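PDB 5TXE: lasso peptide isopeptidase AtxE2 from Asticcacaulis excentricus, which hydrolyses the isopeptide bond of the lasso peptides astexin-2 and astexin-3, recognising chiefly their threaded loop and turning them into linear peptides. Local coordinates for residues A[105-113]-A[123-131]; A[143-154]-A[165-176]. The protein carries 1 engineered substitution. One frame throughout, in Å; residues are numbered along the deposited sequence.

Interaction 1. Residues A[105-113]-A[123-131]; sequences GGEYLFWTI and PSGANLTIQ
The carbonyl oxygen A126 O is gripped twice, by the backbone N-H of W111 (W111 N to A126 O, 2.9 Å) and by water 1, which also donates to W111 O and accepts from G125 N. A second straight backbone bond, L128 N to L109 O at 2.9 Å, flanks it, and together they make a single beta bridge pairing F110 with N127. The bridge pinches a long loop, whose two limbs both lie between strands 100-104 and 133-134, adjoining blades of the N-terminal beta-propeller usual in prolyl oligopeptidase relatives. Y108 adds a side-chain tie: its CG lies anti to the backbone N (chi1 -170°), a setting that carries the hydroxyl across to G125, where OH donates to G125 O at 2.6 Å in the carbonyl plane. N127 CB sits over one face of the same ring, 4.0 Å from its centroid, a CH-pi contact in which the asparagine's aliphatic carbon is used. A phenylalanine in place of Y108 would probably leave G125 O without this donor and the 123-126 limb less firmly tied to residue 108. Glycine suits position 125 because its positive phi (108°) would jam a CB against the preceding carbonyl. Just before it, S124 OG accepts from A126 N, an ST turn, and also bonds to the backbone of the bound peptide. Apolar groups fill in beside the bridge. L109 and L128 run side by side with their CD2 methyls 3.9 Å apart, while P123, compact and rigid, sets its CB against F110 CB. The leucine's other branch turns to the indole, L128 CD1 meeting W111 CD1 at 3.9 Å.

Interaction 2. Residues A[143-154]-A[165-176]; sequences YLRQDQGRVRVW and PVIEDAYDIEDV
Charge joins the two segments through R152 and E168, which lie side by side: R152 NE donates to E168 OE1 at 3.1 Å, within the guanidinium plane but from above the carboxylate. R152 NH1 turns back to D147 O, so the long arginine ties the 147-150 turn to this pair. R150, bent at chi2 and chi3, makes long salt bridges, from NH1 to E168 OE2 and from NE to D172 OD1. V151 N also gives its hydrogen to D172 OD1, at 3.0 Å and from above the carboxylate plane.

Among backbone groups, V153 O accepts from both V166 N (2.8 Å) and I167 N (3.3 Å), and V153 N returns a bond to I167 O. Farther along, V151 O takes the hydrogen of I173 N.

Apolar packing centres on V153, whose branched side chain fits among I167, I173 and V176; V153 CG2 lies 3.7 Å from I173 CG2, on which L144 CD2 also packs. The indole of W154 is sandwiched, with R145 CD over one face and P165 on the other, where P165 CD stands 3.7 Å from the six-ring centroid.

V166 and I167 opposite V153 form a classic beta bulge, in a chain passing from the edge strand of one beta-propeller blade to the first strand of the next.

Interactions 1 and 2 follow one another along the chain, their centres 12 Å apart, and E107 couples them directly. E107 N lies 2.8 Å from Q146 O, and E107 OE1 lies 2.9 Å from G149 N, both probable hydrogen bonds, so the start of segment 105-113 is fastened to the hairpin tip of segment 143-154. L109 also touches Q146 and V151. Their settings differ: interaction 2 joins two successive propeller blades, away from the annotated sites, whereas interaction 1 reaches the catalytic cleft. There the S124 side chain is about 5 Å from that of H638, the probable charge-relay histidine, and W111, I113 and A126 pack on the bound peptide.

Interaction 1. Residues A[105-113]-A[123-131]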
loop_
_atom_site.group_PDB
_atom_site.type_symbol
_atom_site.label_atom_id
_atom_site.label_comp_id
_atom_site.label_asym_id
_atom_site.label_seq_id
_atom_site.Cartn_x
_atom_site.Cartn_y
_atom_site.Cartn_z
ATOM N N GLY A 105 -5.787 12.304 -18.971
ATOM C CA GLY A 105 -4.992 13.425 -18.415
ATOM C C GLY A 105 -5.072 13.591 -16.907
ATOM O O GLY A 105 -5.792 12.884 -16.193
ATOM N N GLY A 106 -4.293 14.541 -16.425
ATOM C CA GLY A 106 -4.188 14.833 -15.029
ATOM C C GLY A 106 -2.810 14.468 -14.478
ATOM O O GLY A 106 -2.080 13.667 -15.064
ATOM N N GLU A 107 -2.514 15.081 -13.331
ATOM C CA GLU A 107 -1.300 14.861 -12.589
ATOM C C GLU A 107 -1.508 13.796 -11.497
ATOM O O GLU A 107 -2.639 13.553 -11.051
ATOM C CB GLU A 107 -0.883 16.152 -11.918
ATOM C CG GLU A 107 -0.298 17.204 -12.841
ATOM C CD GLU A 107 -0.051 18.551 -12.143
ATOM O OE1 GLU A 107 -0.624 18.861 -11.094
ATOM O OE2 GLU A 107 0.721 19.373 -12.665
ATOM N N TYR A 108 -0.400 13.228 -11.018
ATOM C CA TYR A 108 -0.419 12.244 -9.955
ATOM C C TYR A 108 -0.885 12.942 -8.713
ATOM O O TYR A 108 -0.245 13.831 -8.229
ATOM C CB TYR A 108 0.958 11.630 -9.789
ATOM C CG TYR A 108 1.101 10.432 -8.894
ATOM C CD1 TYR A 108 1.163 10.588 -7.521
ATOM C CD2 TYR A 108 1.310 9.182 -9.413
ATOM C CE1 TYR A 108 1.382 9.524 -6.688
ATOM C CE2 TYR A 108 1.519 8.071 -8.573
ATOM C CZ TYR A 108 1.547 8.239 -7.215
ATOM O OH TYR A 108 1.740 7.191 -6.319
ATOM N N LEU A 109 -2.053 12.525 -8.232
ATOM C CA LEU A 109 -2.729 13.145 -7.103
ATOM C C LEU A 109 -2.439 12.343 -5.826
ATOM O O LEU A 109 -2.848 11.190 -5.682
ATOM C CB LEU A 109 -4.223 13.224 -7.386
ATOM C CG LEU A 109 -5.052 14.229 -6.616
ATOM C CD1 LEU A 109 -6.491 14.190 -7.081
ATOM C CD2 LEU A 109 -5.023 14.007 -5.118
ATOM N N PHE A 110 -1.704 12.945 -4.907
ATOM C CA PHE A 110 -1.273 12.219 -3.739
ATOM C C PHE A 110 -2.435 11.951 -2.768
ATOM O O PHE A 110 -3.255 12.816 -2.533
ATOM C CB PHE A 110 -0.186 12.985 -3.004
ATOM C CG PHE A 110 1.119 12.998 -3.730
ATOM C CD1 PHE A 110 1.815 11.831 -3.960
ATOM C CD2 PHE A 110 1.663 14.205 -4.191
ATOM C CE1 PHE A 110 3.020 11.815 -4.665
ATOM C CE2 PHE A 110 2.864 14.211 -4.892
ATOM C CZ PHE A 110 3.528 13.002 -5.134
ATOM N N TRP A 111 -2.425 10.781 -2.158
ATOM C CA TRP A 111 -3.314 10.504 -1.051
ATOM C C TRP A 111 -2.758 11.179 0.174
ATOM O O TRP A 111 -1.652 10.869 0.580
ATOM C CB TRP A 111 -3.350 8.983 -0.838
ATOM C CG TRP A 111 -4.394 8.472 0.126
ATOM C CD1 TRP A 111 -5.235 9.207 0.926
ATOM C CD2 TRP A 111 -4.688 7.093 0.394
ATOM N NE1 TRP A 111 -6.019 8.355 1.671
ATOM C CE2 TRP A 111 -5.699 7.061 1.359
ATOM C CE3 TRP A 111 -4.181 5.878 -0.096
ATOM C CZ2 TRP A 111 -6.275 5.863 1.790
ATOM C CZ3 TRP A 111 -4.711 4.692 0.372
ATOM C CH2 TRP A 111 -5.754 4.697 1.306
ATOM N N THR A 112 -3.473 12.133 0.747
ATOM C CA THR A 112 -3.014 12.795 1.955
ATOM C C THR A 112 -4.099 12.751 2.978
ATOM O O THR A 112 -5.268 12.686 2.637
ATOM C CB THR A 112 -2.629 14.310 1.747
ATOM O OG1 THR A 112 -3.723 15.072 1.232
ATOM C CG2 THR A 112 -1.436 14.434 0.816
ATOM N N ILE A 113 -3.713 12.751 4.243
ATOM C CA ILE A 113 -4.664 12.785 5.371
ATOM C C ILE A 113 -4.099 13.606 6.533
ATOM O O ILE A 113 -2.864 13.845 6.601
ATOM C CB ILE A 113 -4.944 11.357 5.946
ATOM C CG1 ILE A 113 -3.647 10.678 6.413
ATOM C CG2 ILE A 113 -5.663 10.464 4.957
ATOM C CD1 ILE A 113 -3.895 9.501 7.384
ATOM N N PRO A 123 2.820 13.409 2.395
ATOM C CA PRO A 123 2.290 12.340 1.577
ATOM C C PRO A 123 3.134 11.064 1.672
ATOM O O PRO A 123 4.351 11.142 1.695
ATOM C CB PRO A 123 2.380 12.869 0.170
ATOM C CG PRO A 123 2.717 14.298 0.249
ATOM C CD PRO A 123 3.260 14.580 1.605
ATOM N N SER A 124 2.481 9.906 1.771
ATOM C CA SER A 124 3.194 8.652 1.767
ATOM C C SER A 124 3.861 8.526 0.399
ATOM O O SER A 124 4.882 7.901 0.276
ATOM C CB SER A 124 2.230 7.506 2.016
ATOM O OG SER A 124 1.407 7.362 0.854
ATOM N N GLY A 125 3.235 9.126 -0.621
ATOM C CA GLY A 125 3.630 8.989 -2.019
ATOM C C GLY A 125 2.675 8.149 -2.855
ATOM O O GLY A 125 2.786 8.083 -4.095
ATOM N N ALA A 126 1.762 7.468 -2.184
ATOM C CA ALA A 126 0.769 6.687 -2.888
ATOM C C ALA A 126 -0.256 7.634 -3.533
ATOM O O ALA A 126 -0.586 8.671 -2.987
ATOM C CB ALA A 126 0.048 5.797 -1.901
ATOM N N ASN A 127 -0.783 7.229 -4.673
ATOM C CA ASN A 127 -1.895 7.937 -5.316
ATOM C C ASN A 127 -3.245 7.728 -4.681
ATOM O O ASN A 127 -3.594 6.632 -4.193
ATOM C CB ASN A 127 -1.955 7.541 -6.806
ATOM C CG ASN A 127 -2.111 6.035 -7.024
ATOM O OD1 ASN A 127 -1.460 5.189 -6.367
ATOM N ND2 ASN A 127 -2.968 5.698 -7.949
ATOM N N LEU A 128 -4.028 8.776 -4.701
ATOM C CA LEU A 128 -5.427 8.712 -4.237
ATOM C C LEU A 128 -6.227 7.885 -5.194
ATOM O O LEU A 128 -6.102 8.056 -6.400
ATOM C CB LEU A 128 -6.037 10.092 -4.267
ATOM C CG LEU A 128 -7.452 10.264 -3.694
ATOM C CD1 LEU A 128 -7.484 10.017 -2.186
ATOM C CD2 LEU A 128 -7.974 11.656 -4.001
ATOM N N THR A 129 -6.997 6.950 -4.668
ATOM C CA THR A 129 -7.947 6.190 -5.447
ATOM C C THR A 129 -9.065 7.131 -5.915
ATOM O O THR A 129 -9.670 7.851 -5.118
ATOM C CB THR A 129 -8.554 5.059 -4.623
ATOM O OG1 THR A 129 -7.558 4.096 -4.351
ATOM C CG2 THR A 129 -9.629 4.308 -5.435
ATOM N N ILE A 130 -9.315 7.159 -7.215
ATOM C CA ILE A 130 -10.307 8.095 -7.750
ATOM C C ILE A 130 -11.580 7.267 -8.020
ATOM O O ILE A 130 -11.611 6.383 -8.924
ATOM C CB ILE A 130 -9.824 8.745 -9.063
ATOM C CG1 ILE A 130 -8.488 9.484 -8.867
ATOM C CG2 ILE A 130 -10.911 9.662 -9.652
ATOM C CD1 ILE A 130 -8.595 10.639 -7.880
ATOM N N GLN A 131 -12.605 7.593 -7.257
ATOM C CA GLN A 131 -13.907 6.987 -7.440
ATOM C C GLN A 131 -14.832 7.906 -8.225
ATOM O O GLN A 131 -15.142 8.985 -7.778
ATOM C CB GLN A 131 -14.573 6.637 -6.107
ATOM C CG GLN A 131 -15.565 5.486 -6.363
ATOM C CD GLN A 131 -16.334 4.971 -5.133
ATOM O OE1 GLN A 131 -16.412 5.618 -4.059
ATOM N NE2 GLN A 131 -16.917 3.783 -5.303
HETATM O O HOH W 1 0.521 10.283 -0.886
HETATM O O HOH W 2 -0.635 9.330 2.554
#

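Interaction 2. Residues A[143-154]-A[165-176]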
loop_
_atom_site.group_PDB
_atom_site.type_symbol
_atom_site.label_atom_id
_atom_site.label_comp_id
_atom_site.label_asym_id
_atom_site.label_seq_id
_atom_site.Cartn_x
_atom_site.Cartn_y
_atom_site.Cartn_z
ATOM N N TYR A 143 -15.634 13.537 -10.781
ATOM C CA TYR A 143 -14.475 12.917 -10.137
ATOM C C TYR A 143 -13.447 13.987 -9.934
ATOM O O TYR A 143 -13.484 15.046 -10.591
ATOM C CB TYR A 143 -13.904 11.786 -10.986
ATOM C CG TYR A 143 -13.532 12.197 -12.395
ATOM C CD1 TYR A 143 -14.486 12.225 -13.383
ATOM C CD2 TYR A 143 -12.224 12.577 -12.744
ATOM C CE1 TYR A 143 -14.180 12.617 -14.674
ATOM C CE2 TYR A 143 -11.921 13.000 -14.042
ATOM C CZ TYR A 143 -12.912 13.019 -14.994
ATOM O OH TYR A 143 -12.700 13.412 -16.278
ATOM N N LEU A 144 -12.544 13.743 -8.995
ATOM C CA LEU A 144 -11.418 14.638 -8.749
ATOM C C LEU A 144 -10.266 14.408 -9.737
ATOM O O LEU A 144 -10.032 13.287 -10.170
ATOM C CB LEU A 144 -10.867 14.408 -7.338
ATOM C CG LEU A 144 -11.890 14.507 -6.205
ATOM C CD1 LEU A 144 -11.181 14.230 -4.894
ATOM C CD2 LEU A 144 -12.540 15.866 -6.203
ATOM N N ARG A 145 -9.585 15.484 -10.091
ATOM C CA ARG A 145 -8.450 15.430 -10.994
ATOM C C ARG A 145 -7.617 16.651 -10.817
ATOM O O ARG A 145 -8.125 17.772 -10.689
ATOM C CB ARG A 145 -8.918 15.305 -12.438
ATOM C CG ARG A 145 -7.898 15.794 -13.449
ATOM C CD ARG A 145 -8.262 15.528 -14.903
ATOM N NE ARG A 145 -7.333 16.241 -15.775
ATOM C CZ ARG A 145 -7.240 16.082 -17.103
ATOM N NH1 ARG A 145 -8.099 15.315 -17.790
ATOM N NH2 ARG A 145 -6.292 16.756 -17.742
ATOM N N GLN A 146 -6.301 16.433 -10.763
ATOM C CA GLN A 146 -5.339 17.500 -10.507
ATOM C C GLN A 146 -4.629 17.992 -11.791
ATOM O O GLN A 146 -4.145 17.180 -12.575
ATOM C CB GLN A 146 -4.275 16.969 -9.561
ATOM C CG GLN A 146 -3.243 18.007 -9.154
ATOM C CD GLN A 146 -2.258 17.475 -8.097
ATOM O OE1 GLN A 146 -2.655 16.951 -7.058
ATOM N NE2 GLN A 146 -0.977 17.629 -8.356
ATOM N N ASP A 147 -4.539 19.313 -11.967
ATOM C CA ASP A 147 -3.739 19.911 -13.035
ATOM C C ASP A 147 -3.135 21.177 -12.495
ATOM O O ASP A 147 -3.796 21.957 -11.775
ATOM C CB ASP A 147 -4.565 20.241 -14.282
ATOM C CG ASP A 147 -5.161 19.006 -14.951
ATOM O OD1 ASP A 147 -6.301 18.604 -14.603
ATOM O OD2 ASP A 147 -4.514 18.455 -15.863
ATOM N N GLN A 148 -1.862 21.415 -12.828
ATOM C CA GLN A 148 -1.132 22.571 -12.279
ATOM C C GLN A 148 -1.204 22.655 -10.764
ATOM O O GLN A 148 -1.346 23.743 -10.182
ATOM C CB GLN A 148 -1.619 23.939 -12.818
ATOM C CG GLN A 148 -1.005 24.382 -14.118
ATOM C CD GLN A 148 -1.539 23.589 -15.256
ATOM O OE1 GLN A 148 -2.763 23.460 -15.416
ATOM N NE2 GLN A 148 -0.635 23.029 -16.065
ATOM N N GLY A 149 -1.073 21.522 -10.110
ATOM C CA GLY A 149 -0.970 21.549 -8.665
ATOM C C GLY A 149 -2.309 21.715 -7.980
ATOM O O GLY A 149 -2.337 21.822 -6.792
ATOM N N ARG A 150 -3.426 21.758 -8.705
ATOM C CA ARG A 150 -4.721 22.074 -8.068
ATOM C C ARG A 150 -5.711 20.972 -8.378
ATOM O O ARG A 150 -5.878 20.570 -9.529
ATOM C CB ARG A 150 -5.248 23.463 -8.508
ATOM C CG ARG A 150 -6.631 23.909 -7.958
ATOM C CD ARG A 150 -6.685 24.252 -6.454
ATOM N NE ARG A 150 -5.597 25.151 -6.048
ATOM C CZ ARG A 150 -5.574 26.458 -6.315
ATOM N NH1 ARG A 150 -6.583 27.047 -6.974
ATOM N NH2 ARG A 150 -4.542 27.180 -5.929
ATOM N N VAL A 151 -6.392 20.472 -7.347
ATOM C CA VAL A 151 -7.439 19.462 -7.526
ATOM C C VAL A 151 -8.820 20.115 -7.781
ATOM O O VAL A 151 -9.364 20.868 -6.964
ATOM C CB VAL A 151 -7.566 18.592 -6.285
ATOM C CG1 VAL A 151 -8.618 17.522 -6.505
ATOM C CG2 VAL A 151 -6.217 17.932 -5.994
ATOM N N ARG A 152 -9.377 19.761 -8.905
ATOM C CA ARG A 152 -10.682 20.283 -9.330
ATOM C C ARG A 152 -11.657 19.114 -9.491
ATOM O O ARG A 152 -11.237 17.952 -9.566
ATOM C CB ARG A 152 -10.524 20.917 -10.692
ATOM C CG ARG A 152 -9.572 22.106 -10.717
ATOM C CD ARG A 152 -9.470 22.722 -12.129
ATOM N NE ARG A 152 -8.511 23.811 -12.126
ATOM C CZ ARG A 152 -7.187 23.667 -12.082
ATOM N NH1 ARG A 152 -6.599 22.480 -12.041
ATOM N NH2 ARG A 152 -6.453 24.738 -12.023
ATOM N N VAL A 153 -12.936 19.426 -9.613
ATOM C CA VAL A 153 -13.917 18.429 -10.047
ATOM C C VAL A 153 -14.077 18.532 -11.560
ATOM O O VAL A 153 -14.295 19.630 -12.102
ATOM C CB VAL A 153 -15.283 18.633 -9.392
ATOM C CG1 VAL A 153 -16.229 17.589 -9.916
ATOM C CG2 VAL A 153 -15.164 18.528 -7.882
ATOM N N TRP A 154 -13.979 17.396 -12.215
ATOM C CA TRP A 154 -14.204 17.317 -13.604
ATOM C C TRP A 154 -15.507 16.551 -13.834
ATOM O O TRP A 154 -15.909 15.734 -13.024
ATOM C CB TRP A 154 -13.047 16.601 -14.340
ATOM C CG TRP A 154 -11.795 17.469 -14.528
ATOM C CD1 TRP A 154 -11.112 18.097 -13.557
ATOM C CD2 TRP A 154 -11.129 17.772 -15.749
ATOM N NE1 TRP A 154 -10.060 18.796 -14.091
ATOM C CE2 TRP A 154 -10.037 18.595 -15.437
ATOM C CE3 TRP A 154 -11.346 17.415 -17.091
ATOM C CZ2 TRP A 154 -9.140 19.064 -16.399
ATOM C CZ3 TRP A 154 -10.472 17.918 -18.060
ATOM C CH2 TRP A 154 -9.397 18.749 -17.705
ATOM N N PRO A 165 -13.237 20.640 -16.535
ATOM C CA PRO A 165 -13.356 20.964 -15.139
ATOM C C PRO A 165 -14.597 21.805 -14.903
ATOM O O PRO A 165 -14.836 22.765 -15.659
ATOM C CB PRO A 165 -12.095 21.809 -14.864
ATOM C CG PRO A 165 -11.688 22.396 -16.174
ATOM C CD PRO A 165 -12.139 21.367 -17.206
ATOM N N VAL A 166 -15.355 21.491 -13.847
ATOM C CA VAL A 166 -16.560 22.261 -13.508
ATOM C C VAL A 166 -16.510 22.914 -12.153
ATOM O O VAL A 166 -17.259 23.820 -11.874
ATOM C CB VAL A 166 -17.812 21.411 -13.667
ATOM C CG1 VAL A 166 -17.973 20.993 -15.132
ATOM C CG2 VAL A 166 -17.748 20.152 -12.805
ATOM N N ILE A 167 -15.603 22.498 -11.291
ATOM C CA ILE A 167 -15.464 23.190 -10.038
ATOM C C ILE A 167 -13.990 23.413 -9.760
ATOM O O ILE A 167 -13.200 22.452 -9.768
ATOM C CB ILE A 167 -16.084 22.351 -8.873
ATOM C CG1 ILE A 167 -17.527 21.943 -9.186
ATOM C CG2 ILE A 167 -16.080 23.152 -7.584
ATOM C CD1 ILE A 167 -18.183 21.092 -8.121
ATOM N N GLU A 168 -13.656 24.651 -9.403
ATOM C CA GLU A 168 -12.326 24.986 -8.939
ATOM C C GLU A 168 -12.478 25.947 -7.796
ATOM O O GLU A 168 -13.362 26.765 -7.814
ATOM C CB GLU A 168 -11.529 25.692 -10.032
ATOM C CG GLU A 168 -10.114 26.008 -9.590
ATOM C CD GLU A 168 -9.316 26.795 -10.635
ATOM O OE1 GLU A 168 -9.601 26.668 -11.842
ATOM O OE2 GLU A 168 -8.372 27.514 -10.217
ATOM N N ASP A 169 -11.605 25.887 -6.809
ATOM C CA ASP A 169 -11.583 26.945 -5.828
ATOM C C ASP A 169 -10.154 27.293 -5.395
ATOM O O ASP A 169 -9.201 26.720 -5.895
ATOM C CB ASP A 169 -12.488 26.515 -4.680
ATOM C CG ASP A 169 -13.297 27.689 -4.084
ATOM O OD1 ASP A 169 -12.687 28.782 -3.864
ATOM O OD2 ASP A 169 -14.519 27.485 -3.802
ATOM N N ALA A 170 -10.006 28.227 -4.474
ATOM C CA ALA A 170 -8.690 28.514 -3.855
ATOM C C ALA A 170 -8.066 27.319 -3.102
ATOM O O ALA A 170 -6.871 27.312 -2.817
ATOM C CB ALA A 170 -8.806 29.680 -2.895
ATOM N N TYR A 171 -8.862 26.297 -2.826
ATOM C CA TYR A 171 -8.396 25.120 -2.110
ATOM C C TYR A 171 -8.626 23.922 -2.987
ATOM O O TYR A 171 -9.469 23.964 -3.952
ATOM C CB TYR A 171 -9.129 25.009 -0.780
ATOM C CG TYR A 171 -10.625 25.137 -0.864
ATOM C CD1 TYR A 171 -11.259 26.384 -0.772
ATOM C CD2 TYR A 171 -11.406 24.029 -0.991
ATOM C CE1 TYR A 171 -12.640 26.507 -0.834
ATOM C CE2 TYR A 171 -12.787 24.129 -1.056
ATOM C CZ TYR A 171 -13.395 25.375 -0.985
ATOM O OH TYR A 171 -14.747 25.452 -1.023
ATOM N N ASP A 172 -7.876 22.858 -2.707
ATOM C CA ASP A 172 -8.128 21.600 -3.395
ATOM C C ASP A 172 -9.513 21.043 -3.013
ATOM O O ASP A 172 -9.860 21.007 -1.807
ATOM C CB ASP A 172 -7.097 20.518 -3.049
ATOM C CG ASP A 172 -5.702 20.820 -3.601
ATOM O OD1 ASP A 172 -5.532 21.477 -4.693
ATOM O OD2 ASP A 172 -4.783 20.323 -2.930
ATOM N N ILE A 173 -10.253 20.543 -4.002
ATOM C CA ILE A 173 -11.516 19.920 -3.683
ATOM C C ILE A 173 -11.175 18.533 -3.152
ATOM O O ILE A 173 -10.367 17.823 -3.763
ATOM C CB ILE A 173 -12.397 19.742 -4.904
ATOM C CG1 ILE A 173 -12.646 21.068 -5.640
ATOM C CG2 ILE A 173 -13.721 19.091 -4.495
ATOM C CD1 ILE A 173 -12.925 22.232 -4.721
ATOM N N GLU A 174 -11.851 18.112 -2.087
ATOM C CA GLU A 174 -11.564 16.812 -1.427
ATOM C C GLU A 174 -12.569 15.732 -1.708
ATOM O O GLU A 174 -12.255 14.576 -1.537
ATOM C CB GLU A 174 -11.401 17.003 0.088
ATOM C CG GLU A 174 -10.120 17.790 0.376
ATOM C CD GLU A 174 -9.905 18.202 1.824
ATOM O OE1 GLU A 174 -10.584 17.651 2.741
ATOM O OE2 GLU A 174 -9.026 19.077 2.055
ATOM N N ASP A 175 -13.789 16.102 -2.142
ATOM C CA ASP A 175 -14.814 15.117 -2.459
ATOM C C ASP A 175 -15.971 15.811 -3.176
ATOM O O ASP A 175 -16.123 17.023 -3.105
ATOM C CB ASP A 175 -15.381 14.477 -1.175
ATOM C CG ASP A 175 -15.895 13.050 -1.391
ATOM O OD1 ASP A 175 -15.958 12.518 -2.538
ATOM O OD2 ASP A 175 -16.304 12.449 -0.390
ATOM N N VAL A 176 -16.797 14.993 -3.799
ATOM C CA VAL A 176 -17.912 15.464 -4.590
ATOM C C VAL A 176 -18.978 14.345 -4.738
ATOM O O VAL A 176 -18.631 13.162 -4.788
ATOM C CB VAL A 176 -17.385 15.904 -5.979
ATOM C CG1 VAL A 176 -16.786 14.710 -6.735
ATOM C CG2 VAL A 176 -18.498 16.561 -6.786
HETATM O O HOH W 3 -9.906 23.436 -6.406
#